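PDB 7MI0: glycosyltransferase from Rickettsia africae, which probably transfers sugar residues to an acceptor, as a GT-B-fold enzyme of the glycosyltransferase family 4 type. Local coordinates for residues N329-V337 with I364-V372. Numbering follows the deposited sequence.
Sequences NNNITGFHV and IQEAARHTV
T333 and I364 carry the packing of a tight turn against a helix in the C-terminal Rossmann-like domain of a GT-B glycosyltransferase, a worked example of a loop fixed to a helix without any hydrogen bond between them. The turn leads into strand 335-337, an edge strand of the parallel sheet, and meets one side of helix 359-375. T333 lies over the small residues of that helix, with its CA 4.5 Å from CA of A368. Its methyl CG2 reaches toward the helix backbone, 3.4 Å from O of A367, and also meets CB of A367 and, at 3.9 Å, the methyl CG2 of T371. The hydroxyl is turned the other way: with chi1 at 51°, OG1 is tucked over the backbone, flanked by N and C, and accepts from N of N329 at 2.8 Å. One side chain thus closes its own turn with oxygen while offering carbon to the helix. The same turn is tied by O of N329, which accepts from N of both I332 and T333.

One helical turn before A368, I364 spreads over the turn: CB, CG1 and CG2 gather round O of I332, while CD1 goes on to F335. CG2 packs over one face of the peptide joining T333 to G334, and the carbonyl of I332 also receives a CA-H...O contact from I364. The side chains of I364 and F335 cross at about a right angle; CD1 is 3.8 Å from CZ, obliquely placed to the ring. F335 also touches I317 and C352, so CD1 joins the hydrophobic layer between sheet and helices. Farther along the helix, at A368 and T371, Q310 of helix 304-311 packs alongside and donates through NE2 to O of T333, the same carbonyl oxygen that CB of A368 approaches to 3.7 Å.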
# COMPACT_ATOMS: atom_id res chain seq x y z
N ASN A 329 9.26 -4.73 14.10
CA ASN A 329 10.27 -5.40 14.92
C ASN A 329 9.52 -6.00 16.11
O ASN A 329 9.12 -5.29 17.04
CB ASN A 329 11.36 -4.44 15.37
CG ASN A 329 12.48 -5.14 16.13
OD1 ASN A 329 12.52 -6.37 16.20
ND2 ASN A 329 13.38 -4.36 16.71
N ASN A 330 9.33 -7.32 16.05
CA ASN A 330 8.41 -8.00 16.95
C ASN A 330 8.73 -7.70 18.41
O ASN A 330 9.88 -7.77 18.83
CB ASN A 330 8.47 -9.51 16.68
CG ASN A 330 7.47 -10.29 17.49
OD1 ASN A 330 6.27 -9.99 17.48
ND2 ASN A 330 7.94 -11.31 18.20
N ASN A 331 7.68 -7.34 19.16
CA ASN A 331 7.73 -7.00 20.58
C ASN A 331 8.49 -5.70 20.85
O ASN A 331 8.88 -5.44 21.99
CB ASN A 331 8.32 -8.14 21.42
CG ASN A 331 7.44 -9.36 21.43
OD1 ASN A 331 6.22 -9.26 21.40
ND2 ASN A 331 8.06 -10.54 21.46
N ILE A 332 8.69 -4.87 19.83
CA ILE A 332 9.44 -3.63 20.02
C ILE A 332 8.72 -2.47 19.35
O ILE A 332 8.52 -1.42 19.95
CB ILE A 332 10.88 -3.79 19.52
CG1 ILE A 332 11.70 -4.58 20.55
CG2 ILE A 332 11.51 -2.44 19.20
CD1 ILE A 332 13.12 -4.84 20.14
N THR A 333 8.30 -2.66 18.10
CA THR A 333 7.46 -1.68 17.43
C THR A 333 6.08 -2.23 17.09
O THR A 333 5.29 -1.52 16.46
CB THR A 333 8.15 -1.16 16.16
OG1 THR A 333 8.58 -2.27 15.36
CG2 THR A 333 9.34 -0.31 16.54
N GLY A 334 5.77 -3.45 17.51
CA GLY A 334 4.52 -4.08 17.17
C GLY A 334 4.62 -5.57 17.45
O GLY A 334 5.60 -6.04 18.04
N PHE A 335 3.60 -6.30 17.01
CA PHE A 335 3.53 -7.73 17.31
C PHE A 335 3.16 -8.52 16.06
O PHE A 335 2.31 -8.10 15.28
CB PHE A 335 2.51 -7.99 18.42
CG PHE A 335 2.66 -7.08 19.61
CD1 PHE A 335 3.61 -7.35 20.58
CD2 PHE A 335 1.86 -5.96 19.74
CE1 PHE A 335 3.75 -6.52 21.68
CE2 PHE A 335 2.00 -5.12 20.83
CZ PHE A 335 2.94 -5.40 21.80
N HIS A 336 3.82 -9.67 15.90
CA HIS A 336 3.49 -10.65 14.86
C HIS A 336 2.55 -11.70 15.43
O HIS A 336 2.62 -12.05 16.61
CB HIS A 336 4.74 -11.36 14.33
CG HIS A 336 5.76 -10.44 13.74
ND1 HIS A 336 7.10 -10.78 13.66
CD2 HIS A 336 5.65 -9.22 13.18
CE1 HIS A 336 7.77 -9.79 13.08
NE2 HIS A 336 6.91 -8.83 12.78
N VAL A 337 1.67 -12.22 14.57
CA VAL A 337 0.86 -13.39 14.89
C VAL A 337 0.87 -14.33 13.69
O VAL A 337 1.05 -13.90 12.55
CB VAL A 337 -0.59 -13.03 15.29
CG1 VAL A 337 -1.22 -14.17 16.05
CG2 VAL A 337 -0.61 -11.82 16.17
N ILE A 364 6.66 1.06 23.31
CA ILE A 364 6.40 0.48 22.00
C ILE A 364 5.70 1.49 21.09
O ILE A 364 6.02 1.59 19.90
CB ILE A 364 5.58 -0.81 22.14
CG1 ILE A 364 6.34 -1.83 22.98
CG2 ILE A 364 5.19 -1.34 20.77
CD1 ILE A 364 5.61 -3.13 23.17
N GLN A 365 4.73 2.23 21.63
CA GLN A 365 4.02 3.20 20.81
C GLN A 365 4.95 4.30 20.31
O GLN A 365 4.92 4.66 19.12
CB GLN A 365 2.86 3.79 21.61
CG GLN A 365 1.75 2.80 21.84
CD GLN A 365 0.74 3.26 22.85
OE1 GLN A 365 0.93 4.28 23.52
NE2 GLN A 365 -0.35 2.51 22.98
N GLU A 366 5.79 4.84 21.20
CA GLU A 366 6.79 5.82 20.78
C GLU A 366 7.74 5.22 19.75
O GLU A 366 8.01 5.82 18.71
CB GLU A 366 7.57 6.33 21.98
CG GLU A 366 6.75 7.15 22.97
CD GLU A 366 6.18 8.41 22.37
OE1 GLU A 366 6.83 8.99 21.47
OE2 GLU A 366 5.08 8.83 22.79
N ALA A 367 8.24 4.01 20.02
CA ALA A 367 9.17 3.36 19.10
C ALA A 367 8.54 3.13 17.74
O ALA A 367 9.25 3.12 16.73
CB ALA A 367 9.66 2.04 19.69
N ALA A 368 7.22 2.94 17.70
CA ALA A 368 6.55 2.63 16.45
C ALA A 368 6.56 3.83 15.51
O ALA A 368 6.88 3.70 14.32
CB ALA A 368 5.12 2.15 16.72
N ARG A 369 6.20 5.01 16.01
CA ARG A 369 6.27 6.18 15.15
C ARG A 369 7.71 6.55 14.83
O ARG A 369 7.99 7.05 13.73
CB ARG A 369 5.55 7.37 15.79
CG ARG A 369 5.62 8.61 14.91
CD ARG A 369 4.77 9.75 15.42
NE ARG A 369 5.02 10.95 14.63
CZ ARG A 369 4.38 11.26 13.51
NH1 ARG A 369 3.40 10.49 13.05
NH2 ARG A 369 4.71 12.36 12.85
N HIS A 370 8.64 6.31 15.76
CA HIS A 370 10.04 6.59 15.48
C HIS A 370 10.53 5.78 14.29
O HIS A 370 11.21 6.31 13.40
CB HIS A 370 10.89 6.30 16.71
CG HIS A 370 10.89 7.41 17.71
ND1 HIS A 370 10.74 7.19 19.07
CD2 HIS A 370 11.03 8.75 17.56
CE1 HIS A 370 10.79 8.35 19.71
NE2 HIS A 370 10.96 9.31 18.81
N THR A 371 10.19 4.49 14.23
CA THR A 371 10.71 3.68 13.14
C THR A 371 10.08 4.07 11.81
O THR A 371 10.73 3.92 10.77
CB THR A 371 10.50 2.19 13.43
OG1 THR A 371 11.32 1.42 12.54
CG2 THR A 371 9.04 1.78 13.26
N VAL A 372 8.86 4.59 11.82
CA VAL A 372 8.24 5.02 10.57
C VAL A 372 8.90 6.31 10.07
O VAL A 372 9.10 6.49 8.87
CB VAL A 372 6.72 5.18 10.76
CG1 VAL A 372 6.09 5.77 9.51
CG2 VAL A 372 6.10 3.84 11.05